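Local structure of prolyl oligopeptidase (Galerina marginata, 5N4B) at residues W51-A56 with I692-L697; L287-E292 with W304-N309; K382-L387 with L395-P400; T489-Q494 with Y519-A524. The protein cleaves peptide bonds on the C-terminal side of proline and closes peptides into macrocycles during the biosynthesis of amanitin toxins. The protein carries 1 engineered substitution. One frame throughout, in Å; residues are numbered along the deposited sequence.

Contact 1: residues W51-A56 with I692-L697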
loop_
_atom_site.group_PDB
_atom_site.type_symbol
_atom_site.label_atom_id
_atom_site.label_comp_id
_atom_site.label_asym_id
_atom_site.label_seq_id
_atom_site.Cartn_x
_atom_site.Cartn_y
_atom_site.Cartn_z
ATOM N N TRP A 51 20.851 -3.129 -22.836
ATOM C CA TRP A 51 21.362 -3.339 -21.490
ATOM C C TRP A 51 20.347 -4.061 -20.620
ATOM O O TRP A 51 20.697 -5.017 -19.914
ATOM C CB TRP A 51 21.768 -2.015 -20.873
ATOM C CG TRP A 51 22.337 -2.078 -19.460
ATOM C CD1 TRP A 51 23.649 -2.246 -19.103
ATOM C CD2 TRP A 51 21.606 -1.985 -18.240
ATOM N NE1 TRP A 51 23.764 -2.273 -17.728
ATOM C CE2 TRP A 51 22.518 -2.111 -17.175
ATOM C CE3 TRP A 51 20.265 -1.823 -17.952
ATOM C CZ2 TRP A 51 22.116 -2.063 -15.843
ATOM C CZ3 TRP A 51 19.871 -1.791 -16.630
ATOM C CH2 TRP A 51 20.799 -1.900 -15.597
ATOM N N THR A 52 19.083 -3.646 -20.656
ATOM C CA THR A 52 18.100 -4.324 -19.824
ATOM C C THR A 52 17.902 -5.766 -20.266
ATOM O O THR A 52 17.696 -6.645 -19.418
ATOM C CB THR A 52 16.749 -3.590 -19.795
ATOM O OG1 THR A 52 16.217 -3.480 -21.119
ATOM C CG2 THR A 52 16.882 -2.208 -19.208
ATOM N N THR A 53 17.920 -6.005 -21.586
ATOM C CA THR A 53 17.801 -7.352 -22.115
ATOM C C THR A 53 18.972 -8.208 -21.665
ATOM O O THR A 53 18.786 -9.329 -21.182
ATOM C CB THR A 53 17.717 -7.300 -23.643
ATOM O OG1 THR A 53 16.524 -6.619 -24.006
ATOM C CG2 THR A 53 17.697 -8.715 -24.226
ATOM N N ALA A 54 20.198 -7.661 -21.753
ATOM C CA ALA A 54 21.382 -8.392 -21.302
ATOM C C ALA A 54 21.304 -8.708 -19.800
ATOM O O ALA A 54 21.663 -9.811 -19.364
ATOM C CB ALA A 54 22.676 -7.630 -21.603
ATOM N N GLN A 55 20.837 -7.759 -18.994
ATOM C CA GLN A 55 20.759 -8.021 -17.562
ATOM C C GLN A 55 19.693 -9.065 -17.260
ATOM O O GLN A 55 19.908 -9.970 -16.451
ATOM C CB GLN A 55 20.396 -6.741 -16.821
ATOM C CG GLN A 55 21.491 -5.647 -16.759
ATOM C CD GLN A 55 22.667 -5.978 -15.860
ATOM O OE1 GLN A 55 22.649 -6.939 -15.091
ATOM N NE2 GLN A 55 23.688 -5.210 -15.988
ATOM N N ALA A 56 18.531 -8.943 -17.895
ATOM C CA ALA A 56 17.429 -9.856 -17.624
ATOM C C ALA A 56 17.772 -11.272 -18.086
ATOM O O ALA A 56 17.464 -12.244 -17.372
ATOM C CB ALA A 56 16.140 -9.354 -18.287
ATOM N N ILE A 692 13.784 -7.495 -14.887
ATOM C CA ILE A 692 13.101 -6.330 -15.429
ATOM C C ILE A 692 11.865 -6.840 -16.152
ATOM O O ILE A 692 11.971 -7.377 -17.266
ATOM C CB ILE A 692 13.989 -5.512 -16.372
ATOM C CG1 ILE A 692 15.281 -5.108 -15.632
ATOM C CG2 ILE A 692 13.196 -4.292 -16.835
ATOM C CD1 ILE A 692 16.483 -4.772 -16.460
ATOM N N ASP A 693 10.700 -6.664 -15.554
ATOM C CA ASP A 693 9.463 -7.083 -16.211
ATOM C C ASP A 693 9.080 -6.027 -17.237
ATOM O O ASP A 693 8.837 -4.881 -16.865
ATOM C CB ASP A 693 8.369 -7.283 -15.169
ATOM C CG ASP A 693 7.064 -7.869 -15.759
ATOM O OD1 ASP A 693 6.817 -7.724 -16.974
ATOM O OD2 ASP A 693 6.270 -8.477 -15.005
ATOM N N LYS A 694 8.997 -6.410 -18.512
ATOM C CA LYS A 694 8.795 -5.436 -19.595
ATOM C C LYS A 694 7.332 -5.246 -19.985
ATOM O O LYS A 694 7.054 -4.483 -20.905
ATOM C CB LYS A 694 9.688 -5.807 -20.764
ATOM C CG LYS A 694 11.148 -5.504 -20.365
ATOM C CD LYS A 694 12.153 -5.763 -21.426
ATOM C CE LYS A 694 13.479 -5.155 -21.014
ATOM N NZ LYS A 694 14.487 -5.524 -22.011
ATOM N N SER A 695 6.391 -5.852 -19.266
ATOM C CA SER A 695 4.989 -5.510 -19.404
ATOM C C SER A 695 4.765 -4.193 -18.694
ATOM O O SER A 695 5.098 -4.059 -17.513
ATOM C CB SER A 695 4.113 -6.600 -18.812
ATOM O OG SER A 695 2.728 -6.266 -18.935
ATOM N N TRP A 696 4.242 -3.215 -19.406
ATOM C CA TRP A 696 4.068 -1.866 -18.878
ATOM C C TRP A 696 2.719 -1.782 -18.198
ATOM O O TRP A 696 1.691 -1.491 -18.835
ATOM C CB TRP A 696 4.213 -0.835 -19.990
ATOM C CG TRP A 696 4.356 0.597 -19.471
ATOM C CD1 TRP A 696 3.464 1.287 -18.745
ATOM C CD2 TRP A 696 5.490 1.437 -19.616
ATOM N NE1 TRP A 696 3.946 2.539 -18.437
ATOM C CE2 TRP A 696 5.193 2.661 -18.969
ATOM C CE3 TRP A 696 6.718 1.280 -20.236
ATOM C CZ2 TRP A 696 6.099 3.716 -18.915
ATOM C CZ3 TRP A 696 7.609 2.307 -20.208
ATOM C CH2 TRP A 696 7.302 3.518 -19.527
ATOM N N LEU A 697 2.715 -1.999 -16.892
ATOM C CA LEU A 697 1.470 -1.972 -16.141
ATOM C C LEU A 697 0.890 -0.567 -16.152
ATOM O O LEU A 697 1.609 0.424 -15.940
ATOM C CB LEU A 697 1.770 -2.400 -14.710
ATOM C CG LEU A 697 2.171 -3.866 -14.504
ATOM C CD1 LEU A 697 2.575 -4.043 -13.043
ATOM C CD2 LEU A 697 1.054 -4.827 -14.923
#
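Thr52 holds its OG1 between its own backbone N and carbonyl carbon (chi1 59°), and Lys694 runs fully extended beyond CG to meet it. The ammonium group NZ of Lys694 donates a hydrogen bond of 2.8 Å to OG1 of Thr52. The same OG1 is bonded to the carbonyl oxygen of Asp49, one helical turn back. OG1 of Thr53 also lies 3.1 Å from Lys694 NZ, but is badly aligned for a hydrogen bond. The polar partner of Thr53 OG1 is again the carbonyl of Asp49. Beneath the lysine the contact turns apolar. Ile692 places CG1 beside its backbone N (chi1 -56°) and reaches the helix with its end methyl. That CD1 touches CB of Thr52 at 3.5 Å, and the two side chains cross at about a right angle. CD1 also comes within 4.4 Å of CB of Gln55, whose amide turns away to bond Gln678. Ile692 and Thr52 are buried, while Lys694 is exposed. At the strand end, OD1 of Asp693 accepts from the backbone N of Ser695 at 3.0 Å, an Asx turn. The contact sets helix 46-64, from the N-terminal part of the chain, against edge strand 688-693 of the eight-stranded alpha/beta-hydrolase sheet. Phe671 of helix 668-680 touches both Thr52 and Ile692, and Val658 of strand 653-659 packs on Ile692.

Contact 2: residues L287-E292 with W304-N309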
loop_
_atom_site.group_PDB
_atom_site.type_symbol
_atom_site.label_atom_id
_atom_site.label_comp_id
_atom_site.label_asym_id
_atom_site.label_seq_id
_atom_site.Cartn_x
_atom_site.Cartn_y
_atom_site.Cartn_z
ATOM N N LEU A 287 -5.006 20.416 4.888
ATOM C CA LEU A 287 -6.019 21.421 5.094
ATOM C C LEU A 287 -7.400 20.764 5.081
ATOM O O LEU A 287 -7.602 19.651 4.575
ATOM C CB LEU A 287 -5.973 22.510 3.997
ATOM C CG LEU A 287 -4.600 23.128 3.769
ATOM C CD1 LEU A 287 -4.703 24.265 2.769
ATOM C CD2 LEU A 287 -3.946 23.595 5.013
ATOM N N LEU A 288 -8.365 21.455 5.648
ATOM C CA LEU A 288 -9.736 20.971 5.705
ATOM C C LEU A 288 -10.665 22.169 5.597
ATOM O O LEU A 288 -10.690 23.035 6.483
ATOM C CB LEU A 288 -9.999 20.205 7.009
ATOM C CG LEU A 288 -11.476 19.894 7.321
ATOM C CD1 LEU A 288 -11.983 18.937 6.335
ATOM C CD2 LEU A 288 -11.632 19.397 8.746
ATOM N N TRP A 289 -11.395 22.232 4.485
ATOM C CA TRP A 289 -12.380 23.278 4.249
ATOM C C TRP A 289 -13.756 22.633 4.169
ATOM O O TRP A 289 -13.893 21.442 3.798
ATOM C CB TRP A 289 -12.096 24.088 2.976
ATOM C CG TRP A 289 -10.801 24.866 2.946
ATOM C CD1 TRP A 289 -9.886 25.019 3.936
ATOM C CD2 TRP A 289 -10.310 25.594 1.823
ATOM N NE1 TRP A 289 -8.837 25.798 3.491
ATOM C CE2 TRP A 289 -9.087 26.176 2.201
ATOM C CE3 TRP A 289 -10.797 25.797 0.530
ATOM C CZ2 TRP A 289 -8.343 26.961 1.339
ATOM C CZ3 TRP A 289 -10.037 26.568 -0.354
ATOM C CH2 TRP A 289 -8.845 27.162 0.083
ATOM N N VAL A 290 -14.786 23.392 4.540
ATOM C CA VAL A 290 -16.138 22.873 4.659
ATOM C C VAL A 290 -17.090 23.767 3.904
ATOM O O VAL A 290 -17.131 24.970 4.155
ATOM C CB VAL A 290 -16.577 22.804 6.136
ATOM C CG1 VAL A 290 -18.007 22.229 6.238
ATOM C CG2 VAL A 290 -15.602 21.977 6.964
ATOM N N ALA A 291 -17.900 23.185 3.050
ATOM C CA ALA A 291 -18.958 23.885 2.336
ATOM C C ALA A 291 -20.307 23.347 2.772
ATOM O O ALA A 291 -20.481 22.138 2.983
ATOM C CB ALA A 291 -18.860 23.730 0.821
ATOM N N GLU A 292 -21.290 24.221 2.841
ATOM C CA GLU A 292 -22.669 23.823 3.048
ATOM C C GLU A 292 -23.322 23.568 1.694
ATOM O O GLU A 292 -23.230 24.400 0.774
ATOM C CB GLU A 292 -23.402 24.931 3.797
ATOM C CG GLU A 292 -22.940 25.111 5.222
ATOM C CD GLU A 292 -23.787 26.093 5.982
ATOM O OE1 GLU A 292 -24.358 26.987 5.330
ATOM O OE2 GLU A 292 -23.887 25.962 7.213
ATOM N N TRP A 304 -16.399 27.962 0.365
ATOM C CA TRP A 304 -15.606 27.210 1.334
ATOM C C TRP A 304 -15.389 28.011 2.597
ATOM O O TRP A 304 -14.860 29.128 2.546
ATOM C CB TRP A 304 -14.254 26.864 0.741
ATOM C CG TRP A 304 -14.312 26.019 -0.431
ATOM C CD1 TRP A 304 -14.028 26.366 -1.729
ATOM C CD2 TRP A 304 -14.712 24.642 -0.468
ATOM N NE1 TRP A 304 -14.209 25.309 -2.539
ATOM C CE2 TRP A 304 -14.629 24.224 -1.810
ATOM C CE3 TRP A 304 -15.113 23.717 0.512
ATOM C CZ2 TRP A 304 -14.919 22.929 -2.200
ATOM C CZ3 TRP A 304 -15.406 22.406 0.090
ATOM C CH2 TRP A 304 -15.315 22.051 -1.242
ATOM N N ARG A 305 -15.690 27.386 3.741
ATOM C CA ARG A 305 -15.255 27.860 5.036
ATOM C C ARG A 305 -13.910 27.213 5.358
ATOM O O ARG A 305 -13.804 25.982 5.412
ATOM C CB ARG A 305 -16.265 27.491 6.114
ATOM C CG ARG A 305 -15.904 27.968 7.507
ATOM C CD ARG A 305 -16.985 27.676 8.478
ATOM N NE ARG A 305 -16.629 28.132 9.803
ATOM C CZ ARG A 305 -17.461 28.106 10.847
ATOM N NH1 ARG A 305 -18.694 27.648 10.727
ATOM N NH2 ARG A 305 -17.052 28.558 12.030
ATOM N N LYS A 306 -12.896 28.031 5.598
ATOM C CA LYS A 306 -11.496 27.591 5.695
ATOM C C LYS A 306 -11.167 27.204 7.142
ATOM O O LYS A 306 -10.355 27.819 7.827
ATOM C CB LYS A 306 -10.568 28.650 5.123
ATOM C CG LYS A 306 -10.831 28.968 3.650
ATOM C CD LYS A 306 -9.844 30.055 3.132
ATOM C CE LYS A 306 -10.093 30.429 1.681
ATOM N NZ LYS A 306 -9.166 31.591 1.381
ATOM N N VAL A 307 -11.761 26.087 7.556
ATOM C CA VAL A 307 -11.736 25.678 8.958
ATOM C C VAL A 307 -10.321 25.374 9.417
ATOM O O VAL A 307 -9.890 25.834 10.485
ATOM C CB VAL A 307 -12.693 24.503 9.206
ATOM C CG1 VAL A 307 -12.586 23.988 10.590
ATOM C CG2 VAL A 307 -14.110 24.937 8.953
ATOM N N VAL A 308 -9.597 24.554 8.657
ATOM C CA VAL A 308 -8.170 24.302 8.869
ATOM C C VAL A 308 -7.454 24.864 7.655
ATOM O O VAL A 308 -7.600 24.347 6.538
ATOM C CB VAL A 308 -7.856 22.804 9.064
ATOM C CG1 VAL A 308 -6.339 22.576 9.163
ATOM C CG2 VAL A 308 -8.562 22.221 10.298
ATOM N N ASN A 309 -6.688 25.945 7.850
ATOM C CA ASN A 309 -6.099 26.659 6.732
ATOM C C ASN A 309 -4.589 26.840 6.840
ATOM O O ASN A 309 -4.024 27.662 6.114
ATOM C CB ASN A 309 -6.780 28.005 6.522
ATOM C CG ASN A 309 -6.644 28.495 5.131
ATOM O OD1 ASN A 309 -6.678 27.722 4.166
ATOM N ND2 ASN A 309 -6.476 29.817 5.001
#
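The carbonyl oxygen of Val290 accepts the shortest of the bonds here, 2.8 Å from the backbone N of Arg305. In return, Val290 N donates to the carbonyl oxygen of Arg305. A second reciprocal pair joins Leu288 and Val308. There the backbone N of Val308 donates to the oxygen of Leu288 at 2.9 Å. These are antiparallel hydrogen-bonded pairs, and the register slips by one residue between them. This is a beta bulge, with Lys306 at the centre of an inverse gamma turn. Strands 287-292 and 305-308 are the third and outermost fourth strands of one four-stranded antiparallel sheet, a blade of the beta-propeller. Trp289 carries much of the side-chain contact. Lys306 lies alongside it, pointing the same way, with its CG over one face, 3.7 Å from the centroid of the five-membered ring. This is a CH-pi contact. At the ring edge, NE1 of Trp289 donates to OD1 of Asn309 at 3.0 Å. The bond is bent, 137° at the hydrogen, and the ring and amide planes are 56° apart. Farther along the ring, CE3 of Trp289 meets CB of Trp304 at 3.6 Å. The two indoles meet obliquely. Trp304 also rests its CE3 on CB of Ala291. Val290 is on the same face as Leu288 and Val308; its CG2 touches CG2 of Val307, at the corner of the chain, at 3.9 Å. The guanidinium of Arg305 leads away to the carbonyls of Leu343 and Lys345.

Contact 3: residues K382-L387 with L395-P400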
loop_
_atom_site.group_PDB
_atom_site.type_symbol
_atom_site.label_atom_id
_atom_site.label_comp_id
_atom_site.label_asym_id
_atom_site.label_seq_id
_atom_site.Cartn_x
_atom_site.Cartn_y
_atom_site.Cartn_z
ATOM N N LYS A 382 -0.358 -4.156 17.211
ATOM C CA LYS A 382 -1.414 -5.154 17.147
ATOM C C LYS A 382 -2.746 -4.435 17.400
ATOM O O LYS A 382 -2.869 -3.618 18.318
ATOM C CB LYS A 382 -1.172 -6.223 18.211
ATOM C CG LYS A 382 0.129 -7.059 17.915
ATOM C CD LYS A 382 0.609 -7.915 19.058
ATOM C CE LYS A 382 1.314 -7.097 20.116
ATOM N NZ LYS A 382 1.628 -7.965 21.236
ATOM N N ASP A 383 -3.724 -4.715 16.571
ATOM C CA ASP A 383 -4.963 -3.972 16.575
ATOM C C ASP A 383 -5.955 -4.496 17.604
ATOM O O ASP A 383 -6.108 -5.716 17.800
ATOM C CB ASP A 383 -5.587 -3.993 15.181
ATOM C CG ASP A 383 -4.848 -3.113 14.191
ATOM O OD1 ASP A 383 -4.025 -2.220 14.589
ATOM O OD2 ASP A 383 -5.137 -3.201 12.963
ATOM N N GLU A 384 -6.671 -3.556 18.213
ATOM C CA GLU A 384 -7.694 -3.801 19.220
ATOM C C GLU A 384 -8.942 -3.035 18.808
ATOM O O GLU A 384 -8.857 -1.879 18.379
ATOM C CB GLU A 384 -7.231 -3.332 20.581
ATOM C CG GLU A 384 -5.875 -3.889 20.982
ATOM C CD GLU A 384 -5.410 -3.431 22.360
ATOM O OE1 GLU A 384 -6.099 -2.586 22.992
ATOM O OE2 GLU A 384 -4.367 -3.917 22.832
ATOM N N ILE A 385 -10.109 -3.650 18.944
ATOM C CA ILE A 385 -11.359 -3.074 18.457
ATOM C C ILE A 385 -12.262 -2.762 19.629
ATOM O O ILE A 385 -12.507 -3.628 20.470
ATOM C CB ILE A 385 -12.047 -4.027 17.463
ATOM C CG1 ILE A 385 -11.073 -4.473 16.346
ATOM C CG2 ILE A 385 -13.266 -3.328 16.868
ATOM C CD1 ILE A 385 -10.638 -5.886 16.488
ATOM N N TYR A 386 -12.823 -1.548 19.653
ATOM C CA TYR A 386 -13.710 -1.102 20.736
ATOM C C TYR A 386 -14.968 -0.473 20.164
ATOM O O TYR A 386 -14.924 0.222 19.157
ATOM C CB TYR A 386 -13.017 -0.085 21.673
ATOM C CG TYR A 386 -11.809 -0.659 22.361
ATOM C CD1 TYR A 386 -10.569 -0.601 21.760
ATOM C CD2 TYR A 386 -11.913 -1.317 23.550
ATOM C CE1 TYR A 386 -9.463 -1.153 22.378
ATOM C CE2 TYR A 386 -10.829 -1.830 24.186
ATOM C CZ TYR A 386 -9.604 -1.773 23.591
ATOM O OH TYR A 386 -8.526 -2.372 24.223
ATOM N N LEU A 387 -16.074 -0.632 20.898
ATOM C CA LEU A 387 -17.338 0.036 20.640
ATOM C C LEU A 387 -17.503 1.151 21.663
ATOM O O LEU A 387 -17.305 0.915 22.862
ATOM C CB LEU A 387 -18.482 -0.975 20.737
ATOM C CG LEU A 387 -19.850 -0.396 20.476
ATOM C CD1 LEU A 387 -20.012 0.051 19.025
ATOM C CD2 LEU A 387 -20.891 -1.481 20.813
ATOM N N LEU A 395 -17.559 1.019 25.596
ATOM C CA LEU A 395 -18.530 0.045 26.069
ATOM C C LEU A 395 -17.966 -1.340 26.188
ATOM O O LEU A 395 -18.260 -2.049 27.163
ATOM C CB LEU A 395 -19.749 0.014 25.145
ATOM C CG LEU A 395 -20.560 1.319 25.046
ATOM C CD1 LEU A 395 -21.650 1.193 24.015
ATOM C CD2 LEU A 395 -21.133 1.734 26.370
ATOM N N THR A 396 -17.181 -1.756 25.197
ATOM C CA THR A 396 -16.727 -3.128 25.163
ATOM C C THR A 396 -15.572 -3.229 24.173
ATOM O O THR A 396 -15.463 -2.435 23.229
ATOM C CB THR A 396 -17.865 -4.091 24.806
ATOM O OG1 THR A 396 -17.442 -5.444 24.999
ATOM C CG2 THR A 396 -18.317 -3.930 23.438
ATOM N N ARG A 397 -14.749 -4.239 24.385
ATOM C CA ARG A 397 -13.730 -4.659 23.436
ATOM C C ARG A 397 -14.314 -5.813 22.625
ATOM O O ARG A 397 -14.878 -6.768 23.200
ATOM C CB ARG A 397 -12.457 -5.098 24.140
ATOM C CG ARG A 397 -11.356 -5.492 23.124
ATOM C CD ARG A 397 -10.028 -5.643 23.766
ATOM N NE ARG A 397 -9.046 -6.103 22.796
ATOM C CZ ARG A 397 -7.833 -6.433 23.129
ATOM N NH1 ARG A 397 -7.436 -6.296 24.385
ATOM N NH2 ARG A 397 -7.027 -6.905 22.242
ATOM N N LEU A 398 -14.188 -5.746 21.310
ATOM C CA LEU A 398 -14.686 -6.783 20.411
ATOM C C LEU A 398 -13.512 -7.641 19.952
ATOM O O LEU A 398 -12.419 -7.129 19.701
ATOM C CB LEU A 398 -15.398 -6.173 19.198
ATOM C CG LEU A 398 -16.617 -5.336 19.548
ATOM C CD1 LEU A 398 -17.221 -4.754 18.275
ATOM C CD2 LEU A 398 -17.633 -6.236 20.295
ATOM N N ALA A 399 -13.733 -8.957 19.826
ATOM C CA ALA A 399 -12.696 -9.892 19.409
ATOM C C ALA A 399 -11.451 -9.735 20.288
ATOM O O ALA A 399 -10.342 -9.551 19.785
ATOM C CB ALA A 399 -12.338 -9.727 17.944
ATOM N N PRO A 400 -11.609 -9.819 21.602
ATOM C CA PRO A 400 -10.491 -9.529 22.486
ATOM C C PRO A 400 -9.309 -10.466 22.390
ATOM O O PRO A 400 -8.229 -10.080 22.850
ATOM C CB PRO A 400 -11.129 -9.612 23.886
ATOM C CG PRO A 400 -12.262 -10.494 23.681
ATOM C CD PRO A 400 -12.811 -10.193 22.350
HETATM O O HOH W 1 -7.433 -7.525 19.418
HETATM O O HOH W 2 -9.866 -6.398 20.033
#
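The guanidinium of Arg397 is sandwiched between Glu384 on one face and the carbonyl oxygen of Pro400 on the other. The carboxylate of Glu384 is stacked on it, with the two planes 21° apart. No N-H points at the acid: OE2 of Glu384 is 4.0 Å from NH2 of Arg397, so the attraction is probably one of charge, with Glu384 CG packed there. Two waters lie at the guanidinium edge, in its plane. One takes a hydrogen bond of 2.9 Å from Arg397 NH2 and lies near the carbonyl oxygen of Asp383. The other is held by Arg397 NE and by the backbone N of Ile385, and is close to the carbonyl oxygen of Leu398. Arg397 gets there by extending from CG to NE, with CG anti to the backbone N (chi1 -178°). On the way its CD passes OH of Tyr386 at 3.6 Å. That hydroxyl donates to OE1 of Glu384 at 2.7 Å, which ties down the acid. The backbones pair as an antiparallel beta hairpin. Leu387 faces both Leu395 and Thr396, a classic beta bulge: its oxygen accepts from Leu395 N at 2.7 Å, and its N donates to Thr396 O. The hairpin forms the last two strands of a propeller blade. Strand 372-379 flanks it within the sheet, where Arg379 salt-bridges Glu384. Strands 416-423 and 426-434 of the next sheet pack on Ile385, Leu387 and Leu398.

Contact 4: residues T489-Q494 with Y519-A524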
loop_
_atom_site.group_PDB
_atom_site.type_symbol
_atom_site.label_atom_id
_atom_site.label_comp_id
_atom_site.label_asym_id
_atom_site.label_seq_id
_atom_site.Cartn_x
_atom_site.Cartn_y
_atom_site.Cartn_z
ATOM N N THR A 489 20.287 -22.004 14.068
ATOM C CA THR A 489 20.397 -22.753 12.820
ATOM C C THR A 489 19.474 -22.291 11.698
ATOM O O THR A 489 19.764 -22.612 10.540
ATOM C CB THR A 489 20.147 -24.258 13.030
ATOM O OG1 THR A 489 18.820 -24.508 13.499
ATOM C CG2 THR A 489 21.164 -24.831 14.038
ATOM N N ALA A 490 18.346 -21.626 11.994
ATOM C CA ALA A 490 17.357 -21.284 10.956
ATOM C C ALA A 490 17.858 -20.129 10.092
ATOM O O ALA A 490 18.558 -19.233 10.563
ATOM C CB ALA A 490 16.049 -20.887 11.608
ATOM N N ALA A 491 17.410 -20.089 8.843
ATOM C CA ALA A 491 17.543 -18.890 8.052
ATOM C C ALA A 491 16.395 -17.948 8.380
ATOM O O ALA A 491 15.347 -18.358 8.872
ATOM C CB ALA A 491 17.473 -19.235 6.552
ATOM N N ALA A 492 16.588 -16.674 8.091
ATOM C CA ALA A 492 15.572 -15.670 8.345
ATOM C C ALA A 492 15.358 -14.835 7.099
ATOM O O ALA A 492 16.324 -14.504 6.408
ATOM C CB ALA A 492 15.980 -14.750 9.519
ATOM N N ILE A 493 14.103 -14.542 6.784
ATOM C CA ILE A 493 13.769 -13.489 5.842
ATOM C C ILE A 493 13.235 -12.329 6.644
ATOM O O ILE A 493 12.254 -12.473 7.392
ATOM C CB ILE A 493 12.818 -13.925 4.743
ATOM C CG1 ILE A 493 13.651 -14.701 3.712
ATOM C CG2 ILE A 493 12.199 -12.722 4.111
ATOM C CD1 ILE A 493 14.186 -15.976 4.101
ATOM N N GLN A 494 13.908 -11.194 6.515
ATOM C CA GLN A 494 13.611 -9.985 7.271
ATOM C C GLN A 494 13.058 -8.947 6.307
ATOM O O GLN A 494 13.724 -8.573 5.329
ATOM C CB GLN A 494 14.864 -9.477 7.980
ATOM C CG GLN A 494 14.684 -8.234 8.780
ATOM C CD GLN A 494 15.925 -7.798 9.469
ATOM O OE1 GLN A 494 16.511 -8.579 10.210
ATOM N NE2 GLN A 494 16.382 -6.580 9.214
ATOM N N TYR A 519 11.578 -24.888 4.520
ATOM C CA TYR A 519 12.977 -24.732 4.846
ATOM C C TYR A 519 13.250 -24.608 6.335
ATOM O O TYR A 519 14.445 -24.560 6.716
ATOM C CB TYR A 519 13.535 -23.514 4.107
ATOM C CG TYR A 519 13.604 -23.667 2.625
ATOM C CD1 TYR A 519 14.528 -24.539 2.036
ATOM C CD2 TYR A 519 12.822 -22.890 1.797
ATOM C CE1 TYR A 519 14.623 -24.658 0.665
ATOM C CE2 TYR A 519 12.938 -22.989 0.437
ATOM C CZ TYR A 519 13.842 -23.870 -0.112
ATOM O OH TYR A 519 13.927 -23.923 -1.498
ATOM N N GLY A 520 12.241 -24.563 7.191
ATOM C CA GLY A 520 12.530 -24.369 8.609
ATOM C C GLY A 520 13.092 -22.983 8.857
ATOM O O GLY A 520 13.966 -22.806 9.730
ATOM N N ALA A 521 12.633 -21.991 8.109
ATOM C CA ALA A 521 13.145 -20.630 8.194
ATOM C C ALA A 521 12.186 -19.812 9.038
ATOM O O ALA A 521 11.098 -20.255 9.368
ATOM C CB ALA A 521 13.253 -20.020 6.792
ATOM N N ILE A 522 12.610 -18.603 9.410
ATOM C CA ILE A 522 11.759 -17.695 10.173
ATOM C C ILE A 522 11.547 -16.419 9.349
ATOM O O ILE A 522 12.331 -16.103 8.440
ATOM C CB ILE A 522 12.342 -17.387 11.554
ATOM C CG1 ILE A 522 13.586 -16.508 11.467
ATOM C CG2 ILE A 522 12.612 -18.668 12.340
ATOM C CD1 ILE A 522 14.165 -16.108 12.797
ATOM N N PHE A 523 10.437 -15.708 9.631
ATOM C CA PHE A 523 10.114 -14.429 9.004
ATOM C C PHE A 523 10.118 -13.371 10.096
ATOM O O PHE A 523 9.479 -13.529 11.127
ATOM C CB PHE A 523 8.731 -14.510 8.373
ATOM C CG PHE A 523 8.285 -13.336 7.583
ATOM C CD1 PHE A 523 9.014 -12.912 6.493
ATOM C CD2 PHE A 523 7.093 -12.725 7.885
ATOM C CE1 PHE A 523 8.589 -11.844 5.714
ATOM C CE2 PHE A 523 6.682 -11.627 7.116
ATOM C CZ PHE A 523 7.425 -11.205 6.063
ATOM N N ALA A 524 10.832 -12.283 9.863
ATOM C CA ALA A 524 11.052 -11.250 10.858
ATOM C C ALA A 524 10.589 -9.917 10.304
ATOM O O ALA A 524 10.977 -9.533 9.200
ATOM C CB ALA A 524 12.528 -11.171 11.229
HETATM O O HOH W 3 16.292 -22.441 7.548
#
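The backbone N of Ile522 donates to the carbonyl oxygen of Ala491 at 2.8 Å, the shortest of three bonds that join the two strands. Ile493 N then donates to Ile522 O, and Ala524 N to Ile493 O, both at 2.9 Å. The donors come alternately from one strand and the other. This is the ladder of parallel strands, and the short axes lie at 21°. Ahead of the ladder, one water bridges the two segments. It accepts from Ala491 N and donates to the carbonyl oxygen of Tyr519. Three CA-H...O contacts supplement the bonds, among them Ala492 CA to Ile522 O at 3.3 Å. Ile522 has CG1 between its backbone N and carbonyl carbon (chi1 70°), and this turns CG1 onto CB of Ala492 at 3.6 Å. Its CG2 meets CB of Ala490 instead. Beyond them on that face lie Gln494 and Ala524. Gln494 reaches out along an extended chain toward helix 548-563, and its NE2 bonds the carbonyl oxygen of Phe554. The reverse face carries Ile493 and Phe523. CG2 of Ile493 approaches the phenyl ring of Phe523 at its edge, in plane, 4.0 Å from CD1. Phe515 of helix 510-519 and Trp716 of helix 705-722 pack on Ile493, and Ile512 and Leu516 on Phe523. Gly520 leaves helix 510-519 with positive phi, and strand 522-526 follows. Strand 492-495, that helix and strand 522-526 make a beta-alpha-beta unit, as expected for the alpha/beta-hydrolase fold of the peptidase domain.

How the contacts relate
From the N terminus, helix 46-64 opens the longest loop. Contact 1 closes it more than 600 residues later, at the end of strand 688-693. The other three contacts nest inside that loop and follow one another in series, without crossing. Contacts 2 and 3 each close a short loop between neighbouring strands in separate propeller sheets, their centres about 33 Å apart. Contact 4 closes the beta-alpha-beta unit in the peptidase domain. Contacts 1 and 4 reach the same eight-stranded sheet, with centres about 30 Å apart. Contact 1 thus ties an early helix to the sheet's edge strand 688-693, whereas contact 4 joins two strands within it.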